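Local coordinates for capsid protein (Turnip yellow mosaic virus, PDB 2FZ2) that self-assembles as 180 copies into a T=3 icosahedral capsid that encloses the single-stranded RNA genome of the virus, at residues Phe87-Val93 against Gln114-Gly120; Val16-Leu20 against Ile145-Asp149; Pro28-Gln33 against Leu177-Ser181; Asp4-Gln10 against Ser126-Val130. One frame throughout, in Å; residues are numbered along the deposited sequence.

Contacts 1 and 3 each join two antiparallel strands, one pair in each of the two facing sheets of the jelly roll; they lie on opposite sides of the chain's centre, contact 1 buried and contact 3 partly buried, and other subunits touch both. Contact 4, also partly buried, reaches the same sheet as contact 3, but by a parallel pairing of the N-terminal segment, and it touches contact 1 through Ala8 against Phe116. Contact 2, again partly buried, pairs two irregular loops with a single tyrosine hydroxyl bond in place of a ladder. Apolar side chains dominate contact 1, whereas contacts 2 and 4 place carboxylates close to the partner segment.

Contact 1 (Phe87-Val93 against Gln114-Gly120)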
loop_
_atom_site.group_PDB
_atom_site.type_symbol
_atom_site.label_atom_id
_atom_site.label_comp_id
_atom_site.label_asym_id
_atom_site.label_seq_id
_atom_site.Cartn_x
_atom_site.Cartn_y
_atom_site.Cartn_z
ATOM N N PHE D 87 -135.470 28.487 31.044
ATOM C CA PHE D 87 -135.723 29.472 29.993
ATOM C C PHE D 87 -134.592 29.673 28.983
ATOM O O PHE D 87 -133.843 30.646 29.079
ATOM C CB PHE D 87 -136.005 30.823 30.634
ATOM C CG PHE D 87 -137.281 30.875 31.405
ATOM C CD1 PHE D 87 -137.270 30.838 32.788
ATOM C CD2 PHE D 87 -138.499 31.001 30.747
ATOM C CE1 PHE D 87 -138.453 30.931 33.514
ATOM C CE2 PHE D 87 -139.694 31.094 31.461
ATOM C CZ PHE D 87 -139.669 31.060 32.852
ATOM N N PRO D 88 -134.459 28.768 27.998
ATOM C CA PRO D 88 -133.415 28.857 26.966
ATOM C C PRO D 88 -133.422 30.206 26.289
ATOM O O PRO D 88 -134.466 30.685 25.868
ATOM C CB PRO D 88 -133.774 27.747 25.986
ATOM C CG PRO D 88 -134.522 26.764 26.808
ATOM C CD PRO D 88 -135.291 27.565 27.829
ATOM N N THR D 89 -132.250 30.811 26.166
ATOM C CA THR D 89 -132.154 32.128 25.549
ATOM C C THR D 89 -131.201 32.197 24.357
ATOM O O THR D 89 -130.203 31.482 24.301
ATOM C CB THR D 89 -131.714 33.155 26.589
ATOM O OG1 THR D 89 -132.530 33.024 27.759
ATOM C CG2 THR D 89 -131.845 34.539 26.031
ATOM N N THR D 90 -131.507 33.060 23.399
ATOM C CA THR D 90 -130.654 33.190 22.229
ATOM C C THR D 90 -129.767 34.393 22.399
ATOM O O THR D 90 -130.239 35.504 22.635
ATOM C CB THR D 90 -131.456 33.384 20.935
ATOM O OG1 THR D 90 -132.111 32.164 20.578
ATOM C CG2 THR D 90 -130.537 33.791 19.814
ATOM N N VAL D 91 -128.473 34.169 22.263
ATOM C CA VAL D 91 -127.513 35.239 22.404
ATOM C C VAL D 91 -126.615 35.329 21.196
ATOM O O VAL D 91 -126.081 34.316 20.716
ATOM C CB VAL D 91 -126.646 35.022 23.612
ATOM C CG1 VAL D 91 -125.885 36.276 23.929
ATOM C CG2 VAL D 91 -127.504 34.599 24.766
ATOM N N GLY D 92 -126.449 36.556 20.715
ATOM C CA GLY D 92 -125.620 36.795 19.554
ATOM C C GLY D 92 -124.415 37.587 19.968
ATOM O O GLY D 92 -124.509 38.467 20.830
ATOM N N VAL D 93 -123.286 37.288 19.338
ATOM C CA VAL D 93 -122.052 37.959 19.681
ATOM C C VAL D 93 -121.132 38.221 18.521
ATOM O O VAL D 93 -120.942 37.371 17.647
ATOM C CB VAL D 93 -121.261 37.140 20.690
ATOM C CG1 VAL D 93 -119.925 37.794 20.974
ATOM C CG2 VAL D 93 -122.056 36.983 21.934
ATOM N N GLN D 114 -121.720 35.321 15.607
ATOM C CA GLN D 114 -122.067 34.041 16.219
ATOM C C GLN D 114 -123.402 34.044 16.960
ATOM O O GLN D 114 -123.857 35.095 17.413
ATOM C CB GLN D 114 -120.956 33.622 17.179
ATOM C CG GLN D 114 -120.294 32.289 16.854
ATOM C CD GLN D 114 -118.859 32.263 17.330
ATOM O OE1 GLN D 114 -118.290 33.316 17.653
ATOM N NE2 GLN D 114 -118.263 31.066 17.384
ATOM N N ILE D 115 -124.007 32.860 17.104
ATOM C CA ILE D 115 -125.303 32.727 17.778
ATOM C C ILE D 115 -125.414 31.485 18.653
ATOM O O ILE D 115 -125.231 30.352 18.168
ATOM C CB ILE D 115 -126.451 32.666 16.749
ATOM C CG1 ILE D 115 -126.820 34.061 16.311
ATOM C CG2 ILE D 115 -127.694 32.056 17.355
ATOM C CD1 ILE D 115 -127.210 34.915 17.465
ATOM N N PHE D 116 -125.759 31.684 19.924
ATOM C CA PHE D 116 -125.877 30.546 20.818
ATOM C C PHE D 116 -127.163 30.409 21.569
ATOM O O PHE D 116 -127.807 31.395 21.926
ATOM C CB PHE D 116 -124.781 30.551 21.872
ATOM C CG PHE D 116 -123.508 31.142 21.414
ATOM C CD1 PHE D 116 -123.309 32.505 21.471
ATOM C CD2 PHE D 116 -122.497 30.332 20.914
ATOM C CE1 PHE D 116 -122.114 33.058 21.032
ATOM C CE2 PHE D 116 -121.295 30.877 20.468
ATOM C CZ PHE D 116 -121.103 32.237 20.527
ATOM N N CYS D 117 -127.521 29.157 21.824
ATOM C CA CYS D 117 -128.691 28.888 22.621
ATOM C C CYS D 117 -128.140 28.656 24.010
ATOM O O CYS D 117 -127.212 27.865 24.208
ATOM C CB CYS D 117 -129.416 27.646 22.171
ATOM S SG CYS D 117 -130.856 27.405 23.203
ATOM N N ILE D 118 -128.708 29.351 24.976
ATOM C CA ILE D 118 -128.239 29.226 26.335
ATOM C C ILE D 118 -129.205 28.481 27.240
ATOM O O ILE D 118 -130.293 28.977 27.553
ATOM C CB ILE D 118 -127.966 30.606 26.921
ATOM C CG1 ILE D 118 -127.049 31.391 25.992
ATOM C CG2 ILE D 118 -127.317 30.469 28.271
ATOM C CD1 ILE D 118 -125.655 30.881 25.992
ATOM N N GLY D 119 -128.795 27.285 27.658
ATOM C CA GLY D 119 -129.620 26.488 28.544
ATOM C C GLY D 119 -130.746 25.756 27.851
ATOM O O GLY D 119 -130.909 25.869 26.645
ATOM N N GLY D 120 -131.512 24.985 28.615
ATOM C CA GLY D 120 -132.627 24.259 28.040
ATOM C C GLY D 120 -132.333 22.876 27.483
ATOM O O GLY D 120 -133.266 22.090 27.289
#
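Val91 and Ile118 meet diagonally across the two strands, with Val91 CG2 3.5 Å from Ile118 CG1. Val91 holds CG1 anti to its backbone N (chi1 -167°), which leaves CG2 on the N side, pointing along the ladder to the isoleucine. One pair further on, Val93 CG2 comes to the edge of the Phe116 ring, near its plane and 4.0 Å from CE1. Val91, Val93, Phe116 and Ile118 thus form an apolar row on one face of the sheet. On the other face Thr90 CG2 lies 4.1 Å from Ile115 CG2, and Ile115 CD1 reaches over Gly92, which has no side chain of its own. At the loop end Pro88 CB rests 4.0 Å from Cys117 SG, and Pro88 CG packs on Gly120 CA.

Between the two faces runs an antiparallel ladder of six backbone hydrogen bonds. Thr89 pairs with Ile118, Val91 with Phe116 and Val93 with Gln114; in the middle pair the Phe116 N to Val91 O bond measures 2.8 Å and is almost straight, at 173°. The polar side chains find partners beyond the two strands: Thr89 OG1 bonds Thr168 OG1, Thr90 OG1 makes a weak bond to Thr81 of a neighbouring subunit, and Gln114 NE2 a weak one to Pro9 O.

Strand 89-97 is flanked on its second side by strand 151-158, bonded through Thr90 and Gly92, whereas 114-118 is the outermost strand of this four-stranded sheet within the chain. The apolar row faces the other jelly-roll sheet, touching Ile78 of strand 66-80 and Leu128 and Val130 of strand 128-131.

Contact 2 (Val16-Leu20 against Ile145-Asp149)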
loop_
_atom_site.group_PDB
_atom_site.type_symbol
_atom_site.label_atom_id
_atom_site.label_comp_id
_atom_site.label_asym_id
_atom_site.label_seq_id
_atom_site.Cartn_x
_atom_site.Cartn_y
_atom_site.Cartn_z
ATOM N N VAL D 16 -105.225 44.600 9.440
ATOM C CA VAL D 16 -104.409 45.388 10.359
ATOM C C VAL D 16 -104.845 46.801 10.582
ATOM O O VAL D 16 -105.647 47.333 9.842
ATOM C CB VAL D 16 -102.965 45.512 9.878
ATOM C CG1 VAL D 16 -102.000 45.193 11.037
ATOM C CG2 VAL D 16 -102.745 44.626 8.668
ATOM N N ALA D 17 -104.261 47.411 11.603
ATOM C CA ALA D 17 -104.530 48.793 11.940
ATOM C C ALA D 17 -103.192 49.505 11.859
ATOM O O ALA D 17 -102.139 48.870 11.985
ATOM C CB ALA D 17 -105.083 48.886 13.340
ATOM N N THR D 18 -103.224 50.812 11.617
ATOM C CA THR D 18 -101.989 51.583 11.561
ATOM C C THR D 18 -101.963 52.213 12.938
ATOM O O THR D 18 -102.957 52.783 13.369
ATOM C CB THR D 18 -102.017 52.692 10.457
ATOM O OG1 THR D 18 -103.358 53.167 10.296
ATOM C CG2 THR D 18 -101.484 52.143 9.085
ATOM N N VAL D 19 -100.849 52.054 13.645
ATOM C CA VAL D 19 -100.702 52.607 14.991
ATOM C C VAL D 19 -99.513 53.532 15.045
ATOM O O VAL D 19 -98.488 53.297 14.389
ATOM C CB VAL D 19 -100.439 51.534 16.034
ATOM C CG1 VAL D 19 -101.720 50.841 16.391
ATOM C CG2 VAL D 19 -99.389 50.556 15.510
ATOM N N LEU D 20 -99.648 54.564 15.864
ATOM C CA LEU D 20 -98.606 55.555 16.032
ATOM C C LEU D 20 -97.380 55.063 16.778
ATOM O O LEU D 20 -97.458 54.711 17.957
ATOM C CB LEU D 20 -99.166 56.752 16.777
ATOM C CG LEU D 20 -99.283 58.050 15.995
ATOM C CD1 LEU D 20 -99.139 57.775 14.515
ATOM C CD2 LEU D 20 -100.627 58.689 16.307
ATOM N N ILE D 145 -103.498 60.269 20.188
ATOM C CA ILE D 145 -104.587 60.544 19.257
ATOM C C ILE D 145 -105.670 59.481 19.451
ATOM O O ILE D 145 -105.384 58.420 20.010
ATOM C CB ILE D 145 -104.089 60.491 17.800
ATOM C CG1 ILE D 145 -105.198 60.958 16.847
ATOM C CG2 ILE D 145 -103.659 59.077 17.450
ATOM C CD1 ILE D 145 -106.186 62.025 17.421
ATOM N N GLN D 146 -106.907 59.763 19.026
ATOM C CA GLN D 146 -107.987 58.782 19.156
ATOM C C GLN D 146 -108.074 57.996 17.868
ATOM O O GLN D 146 -108.026 58.578 16.782
ATOM C CB GLN D 146 -109.337 59.446 19.418
ATOM C CG GLN D 146 -109.303 60.953 19.507
ATOM C CD GLN D 146 -110.542 61.504 20.190
ATOM O OE1 GLN D 146 -111.197 60.803 20.969
ATOM N NE2 GLN D 146 -110.876 62.762 19.901
ATOM N N TYR D 147 -108.190 56.675 17.989
ATOM C CA TYR D 147 -108.290 55.806 16.824
ATOM C C TYR D 147 -109.751 55.461 16.632
ATOM O O TYR D 147 -110.561 55.663 17.545
ATOM C CB TYR D 147 -107.500 54.531 17.049
ATOM C CG TYR D 147 -106.029 54.753 17.265
ATOM C CD1 TYR D 147 -105.515 54.944 18.544
ATOM C CD2 TYR D 147 -105.138 54.730 16.192
ATOM C CE1 TYR D 147 -104.131 55.100 18.752
ATOM C CE2 TYR D 147 -103.756 54.884 16.387
ATOM C CZ TYR D 147 -103.261 55.065 17.668
ATOM O OH TYR D 147 -101.900 55.166 17.862
ATOM N N LEU D 148 -110.102 54.931 15.465
ATOM C CA LEU D 148 -111.501 54.600 15.222
ATOM C C LEU D 148 -111.774 53.133 14.937
ATOM O O LEU D 148 -112.879 52.780 14.506
ATOM C CB LEU D 148 -112.058 55.466 14.090
ATOM C CG LEU D 148 -111.013 56.429 13.525
ATOM C CD1 LEU D 148 -110.318 55.769 12.369
ATOM C CD2 LEU D 148 -111.654 57.713 13.065
ATOM N N ASP D 149 -110.775 52.283 15.165
ATOM C CA ASP D 149 -110.948 50.854 14.961
ATOM C C ASP D 149 -110.698 50.068 16.228
ATOM O O ASP D 149 -110.360 48.888 16.158
ATOM C CB ASP D 149 -110.040 50.288 13.856
ATOM C CG ASP D 149 -108.774 51.090 13.642
ATOM O OD1 ASP D 149 -107.987 50.703 12.748
ATOM O OD2 ASP D 149 -108.565 52.098 14.350
#
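Ala17-Leu20 and Ile145-Asp149 run in nearly opposite directions, 172° apart end to end, but their nearest CA atoms stay 7.4 Å or more from each other and no beta ladder forms. Tyr147 spans the gap. Its CG lies beside its own backbone N, anti to the carbonyl carbon (chi1 -61°), and the ring reaches across until OH accepts a hydrogen bond of 3.1 Å from Leu20 N. The amide approaches at the ring edge, near the ring plane, and the bond is close to straight at 163°. The same hydroxyl is also hydrogen-bonded to Asp143 OD1, so two groups fix the end of the ring. Thr18 O passes obliquely by the ring, 3.8 Å from Tyr147 CE2.

In the jelly roll, Ile145-Asp149 belongs to the loop between strands 140-142 and 151-158, and Val16-Leu20 to the N-terminal run that leads from strand 2-7 into strand 30-42; the tyrosine ties this run to the loop ahead of strand 30-42. Beside the ring, Leu20 CD2 and Ile145 CG2 make an apolar contact, the two side chains crossing at about a right angle. That same CG2 lies 4.0 Å above the Tyr147 ring plane, offset toward the rim, and so joins ring and leucine.

At the other end Ala17 CB packs against Asp149, 3.5 Å from OD1. This carboxylate oxygen takes its polar partners from a neighbouring subunit, a hydrogen bond from Ser144 and a salt bridge from Arg67. Thr18 OG1 is hydrogen-bonded to Asp143 OD2 of the same neighbour, and Leu20 packs on Thr18 of yet another subunit.

Contact 3 (Pro28-Gln33 against Leu177-Ser181); sequences PFTIKQ and LSMHS
Gln33 O accepts the amide of Leu177 in a 2.7 Å bond from Leu177 N, nearly straight at 167°, and Leu177 CD1 folds back over the same oxygen. The return bond of the pair, Gln33 N to Leu177 O, is 2.9 Å. Ile31 and Met179 form the next hydrogen-bonded antiparallel pair, with Met179 N 2.9 Å from Ile31 O and the donor almost in line with the carbonyl.

Ile31, Gln33, Leu177 and Met179 share one face of the sheet. Met179 starts with CG between its backbone N and carbonyl carbon (chi1 36°), and its chain bends twice more, which carries the methyl across to the opposite strand. There CE lies 4.0 Å from Ile31 CD1 and also meets Gln33 CG, at 4.1 Å. The Gln33 amide turns elsewhere, NE2 bonding Phe65 O of a neighbouring subunit.

The other face is more polar. Thr30 CG2 sits 3.7 Å from Ser178 OG, and the first carbons of the Lys32 chain pass Ser178 CB. Ahead of the ladder Pro28 CG packs obliquely on the His180 imidazole, 3.5 Å from CD2.

Strand 169-182 lies between strand 30-42 and strand 66-80 in this jelly-roll sheet; Ser178 and His180 are backbone-bonded to Ser70 and His68, and helix 57-63 covers Gln33 and Leu177 through Leu62 and Val59.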
loop_
_atom_site.group_PDB
_atom_site.type_symbol
_atom_site.label_atom_id
_atom_site.label_comp_id
_atom_site.label_asym_id
_atom_site.label_seq_id
_atom_site.Cartn_x
_atom_site.Cartn_y
_atom_site.Cartn_z
ATOM N N PRO D 28 -90.459 53.997 28.400
ATOM C CA PRO D 28 -90.992 54.302 29.724
ATOM C C PRO D 28 -91.423 52.991 30.363
ATOM O O PRO D 28 -91.623 51.980 29.676
ATOM C CB PRO D 28 -92.169 55.223 29.433
ATOM C CG PRO D 28 -92.624 54.815 28.049
ATOM C CD PRO D 28 -91.529 53.978 27.392
ATOM N N PHE D 29 -91.543 53.006 31.681
ATOM C CA PHE D 29 -91.941 51.819 32.396
ATOM C C PHE D 29 -93.396 51.591 32.066
ATOM O O PHE D 29 -94.165 52.545 31.862
ATOM C CB PHE D 29 -91.760 52.000 33.906
ATOM C CG PHE D 29 -90.483 52.687 34.288
ATOM C CD1 PHE D 29 -90.244 54.018 33.909
ATOM C CD2 PHE D 29 -89.505 52.009 35.015
ATOM C CE1 PHE D 29 -89.034 54.674 34.251
ATOM C CE2 PHE D 29 -88.288 52.646 35.367
ATOM C CZ PHE D 29 -88.052 53.984 34.982
ATOM N N THR D 30 -93.758 50.316 32.014
ATOM C CA THR D 30 -95.112 49.906 31.704
ATOM C C THR D 30 -95.617 48.958 32.756
ATOM O O THR D 30 -94.849 48.126 33.250
ATOM C CB THR D 30 -95.150 49.134 30.417
ATOM O OG1 THR D 30 -94.147 49.645 29.538
ATOM C CG2 THR D 30 -96.511 49.231 29.788
ATOM N N ILE D 31 -96.893 49.087 33.105
ATOM C CA ILE D 31 -97.509 48.164 34.052
ATOM C C ILE D 31 -98.769 47.691 33.376
ATOM O O ILE D 31 -99.263 48.340 32.459
ATOM C CB ILE D 31 -97.967 48.797 35.369
ATOM C CG1 ILE D 31 -98.607 50.139 35.083
ATOM C CG2 ILE D 31 -96.831 48.869 36.372
ATOM C CD1 ILE D 31 -99.762 50.412 36.013
ATOM N N LYS D 32 -99.283 46.559 33.844
ATOM C CA LYS D 32 -100.506 45.995 33.303
ATOM C C LYS D 32 -101.554 46.034 34.418
ATOM O O LYS D 32 -101.216 45.954 35.607
ATOM C CB LYS D 32 -100.287 44.540 32.861
ATOM C CG LYS D 32 -99.428 44.339 31.606
ATOM C CD LYS D 32 -99.245 42.833 31.251
ATOM C CE LYS D 32 -98.081 42.587 30.260
ATOM N NZ LYS D 32 -97.668 41.148 30.157
ATOM N N GLN D 33 -102.815 46.170 34.022
ATOM C CA GLN D 33 -103.940 46.183 34.944
ATOM C C GLN D 33 -105.058 45.420 34.224
ATOM O O GLN D 33 -105.283 45.624 33.033
ATOM C CB GLN D 33 -104.365 47.611 35.242
ATOM C CG GLN D 33 -103.563 48.254 36.349
ATOM C CD GLN D 33 -104.105 47.959 37.737
ATOM O OE1 GLN D 33 -105.094 47.242 37.906
ATOM N NE2 GLN D 33 -103.453 48.518 38.745
ATOM N N LEU D 177 -104.978 45.389 30.311
ATOM C CA LEU D 177 -104.313 46.349 29.437
ATOM C C LEU D 177 -102.987 46.854 30.002
ATOM O O LEU D 177 -102.754 46.803 31.210
ATOM C CB LEU D 177 -105.258 47.525 29.137
ATOM C CG LEU D 177 -106.247 47.852 30.246
ATOM C CD1 LEU D 177 -105.448 48.436 31.342
ATOM C CD2 LEU D 177 -107.311 48.818 29.822
ATOM N N SER D 178 -102.111 47.313 29.114
ATOM C CA SER D 178 -100.815 47.835 29.514
ATOM C C SER D 178 -100.831 49.349 29.364
ATOM O O SER D 178 -101.483 49.888 28.475
ATOM C CB SER D 178 -99.715 47.263 28.626
ATOM O OG SER D 178 -99.375 48.198 27.611
ATOM N N MET D 179 -100.104 50.047 30.219
ATOM C CA MET D 179 -100.080 51.490 30.108
ATOM C C MET D 179 -98.760 52.066 30.561
ATOM O O MET D 179 -97.993 51.414 31.283
ATOM C CB MET D 179 -101.208 52.096 30.930
ATOM C CG MET D 179 -101.487 51.368 32.221
ATOM S SD MET D 179 -103.231 51.468 32.619
ATOM C CE MET D 179 -103.176 51.821 34.381
ATOM N N HIS D 180 -98.498 53.291 30.117
ATOM C CA HIS D 180 -97.283 53.984 30.487
ATOM C C HIS D 180 -97.447 55.476 30.286
ATOM O O HIS D 180 -98.526 55.944 29.897
ATOM C CB HIS D 180 -96.090 53.449 29.684
ATOM C CG HIS D 180 -96.200 53.632 28.199
ATOM N ND1 HIS D 180 -97.087 54.505 27.609
ATOM C CD2 HIS D 180 -95.491 53.078 27.185
ATOM C CE1 HIS D 180 -96.916 54.482 26.298
ATOM N NE2 HIS D 180 -95.954 53.624 26.015
ATOM N N SER D 181 -96.380 56.217 30.578
ATOM C CA SER D 181 -96.373 57.668 30.426
ATOM C C SER D 181 -97.466 58.330 31.251
ATOM O O SER D 181 -98.630 58.352 30.864
ATOM C CB SER D 181 -96.538 58.046 28.953
ATOM O OG SER D 181 -95.612 57.349 28.132
#

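Contact 4 (Asp4-Gln10 against Ser126-Val130)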
loop_
_atom_site.group_PDB
_atom_site.type_symbol
_atom_site.label_atom_id
_atom_site.label_comp_id
_atom_site.label_asym_id
_atom_site.label_seq_id
_atom_site.Cartn_x
_atom_site.Cartn_y
_atom_site.Cartn_z
ATOM N N ASP D 4 -115.279 23.852 33.781
ATOM C CA ASP D 4 -116.501 24.617 33.524
ATOM C C ASP D 4 -116.058 25.864 32.772
ATOM O O ASP D 4 -115.869 26.911 33.374
ATOM C CB ASP D 4 -117.185 25.026 34.836
ATOM C CG ASP D 4 -118.713 24.982 34.747
ATOM O OD1 ASP D 4 -119.248 24.115 34.016
ATOM O OD2 ASP D 4 -119.393 25.804 35.409
ATOM N N LYS D 5 -115.884 25.741 31.459
ATOM C CA LYS D 5 -115.428 26.842 30.606
ATOM C C LYS D 5 -115.486 26.363 29.163
ATOM O O LYS D 5 -114.584 25.670 28.688
ATOM C CB LYS D 5 -113.979 27.201 30.952
ATOM C CG LYS D 5 -113.564 28.652 30.731
ATOM C CD LYS D 5 -112.171 28.930 31.362
ATOM C CE LYS D 5 -112.139 30.220 32.216
ATOM N NZ LYS D 5 -111.915 29.968 33.676
ATOM N N GLU D 6 -116.567 26.706 28.478
ATOM C CA GLU D 6 -116.741 26.329 27.077
ATOM C C GLU D 6 -116.370 27.571 26.279
ATOM O O GLU D 6 -116.703 28.688 26.689
ATOM C CB GLU D 6 -118.205 25.944 26.803
ATOM C CG GLU D 6 -118.500 25.479 25.381
ATOM C CD GLU D 6 -118.922 24.016 25.322
ATOM O OE1 GLU D 6 -118.526 23.237 26.226
ATOM O OE2 GLU D 6 -119.648 23.641 24.370
ATOM N N LEU D 7 -115.676 27.413 25.159
ATOM C CA LEU D 7 -115.334 28.604 24.411
ATOM C C LEU D 7 -115.510 28.505 22.903
ATOM O O LEU D 7 -115.117 27.516 22.285
ATOM C CB LEU D 7 -113.925 29.060 24.780
ATOM C CG LEU D 7 -112.705 28.309 24.275
ATOM C CD1 LEU D 7 -111.765 29.277 23.522
ATOM C CD2 LEU D 7 -112.003 27.714 25.464
ATOM N N ALA D 8 -116.124 29.548 22.336
ATOM C CA ALA D 8 -116.421 29.638 20.909
ATOM C C ALA D 8 -115.711 30.810 20.277
ATOM O O ALA D 8 -116.243 31.918 20.225
ATOM C CB ALA D 8 -117.903 29.792 20.702
ATOM N N PRO D 9 -114.517 30.565 19.742
ATOM C CA PRO D 9 -113.718 31.606 19.108
ATOM C C PRO D 9 -114.324 31.974 17.773
ATOM O O PRO D 9 -114.857 31.109 17.061
ATOM C CB PRO D 9 -112.352 30.964 18.980
ATOM C CG PRO D 9 -112.670 29.517 18.802
ATOM C CD PRO D 9 -113.871 29.249 19.650
ATOM N N GLN D 10 -114.215 33.264 17.454
ATOM C CA GLN D 10 -114.762 33.874 16.239
ATOM C C GLN D 10 -113.981 33.599 14.973
ATOM O O GLN D 10 -112.756 33.703 14.994
ATOM C CB GLN D 10 -114.818 35.380 16.443
ATOM C CG GLN D 10 -115.744 36.131 15.524
ATOM C CD GLN D 10 -116.110 37.493 16.093
ATOM O OE1 GLN D 10 -115.503 38.516 15.746
ATOM N NE2 GLN D 10 -117.110 37.510 16.979
ATOM N N SER D 126 -122.440 25.772 30.640
ATOM C CA SER D 126 -121.060 26.096 30.935
ATOM C C SER D 126 -120.932 27.542 30.444
ATOM O O SER D 126 -121.567 27.925 29.454
ATOM C CB SER D 126 -120.125 25.181 30.145
ATOM O OG SER D 126 -119.750 24.042 30.904
ATOM N N PRO D 127 -120.162 28.376 31.146
ATOM C CA PRO D 127 -119.992 29.768 30.723
ATOM C C PRO D 127 -119.199 29.853 29.415
ATOM O O PRO D 127 -118.170 29.190 29.264
ATOM C CB PRO D 127 -119.258 30.411 31.893
ATOM C CG PRO D 127 -118.563 29.309 32.552
ATOM C CD PRO D 127 -119.427 28.089 32.381
ATOM N N LEU D 128 -119.687 30.684 28.492
ATOM C CA LEU D 128 -119.103 30.868 27.157
ATOM C C LEU D 128 -118.091 31.975 26.972
ATOM O O LEU D 128 -118.228 33.070 27.527
ATOM C CB LEU D 128 -120.211 31.114 26.159
ATOM C CG LEU D 128 -120.215 30.231 24.930
ATOM C CD1 LEU D 128 -119.197 29.121 25.064
ATOM C CD2 LEU D 128 -121.605 29.665 24.786
ATOM N N ILE D 129 -117.100 31.719 26.133
ATOM C CA ILE D 129 -116.082 32.722 25.916
ATOM C C ILE D 129 -115.664 33.024 24.487
ATOM O O ILE D 129 -115.258 32.136 23.722
ATOM C CB ILE D 129 -114.810 32.365 26.676
ATOM C CG1 ILE D 129 -115.146 31.959 28.103
ATOM C CG2 ILE D 129 -113.869 33.546 26.654
ATOM C CD1 ILE D 129 -115.011 33.082 29.104
ATOM N N VAL D 130 -115.732 34.296 24.128
ATOM C CA VAL D 130 -115.299 34.681 22.807
ATOM C C VAL D 130 -114.144 35.643 22.954
ATOM O O VAL D 130 -114.329 36.814 23.306
ATOM C CB VAL D 130 -116.418 35.343 22.014
ATOM C CG1 VAL D 130 -116.039 35.417 20.546
ATOM C CG2 VAL D 130 -117.665 34.545 22.156
#
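Ser126 OG donates a hydrogen bond to Asp4 OD1 at 3.2 Å, meeting the carboxylate from above its plane, 48° out of it, while Ser126 CB packs against Glu6 CB. The ring of Pro127 crosses the Asp4 side chain at about a right angle, its CD 3.8 Å from OD2. Pro127 O then receives the amide of Glu6, with Glu6 N at 3.1 Å, tilted from the carbonyl plane. Leu128 and Glu6 lie side by side and point the same way, so that Leu128 CD1 touches Glu6 CG at 3.7 Å. The glutamate's first torsion sends CG away from the backbone N (chi1 -178°), and its first carbons run alongside the leucine before the chain bends.

Ile129 occupies the opposite face, its CB 3.9 Å from Leu7 CB. Its backbone continues the pairing through two weak bonds: Ile129 N gives one to Glu6 O at 3.1 Å, and Ile129 O takes the other from Ala8 N, also at 3.1 Å. Val130 sets both methyls against Ala8 O, CG1 at 3.5 Å, while its own carbonyl bonds Trp95 NE1.

Glu6 and Leu7 also pair in parallel with a strand of a neighbouring subunit, continuing the sheet across the interface. This is an N-terminal arm laid parallel on strand 128-131 of a jelly-roll sheet, joining capsid subunits by strand addition.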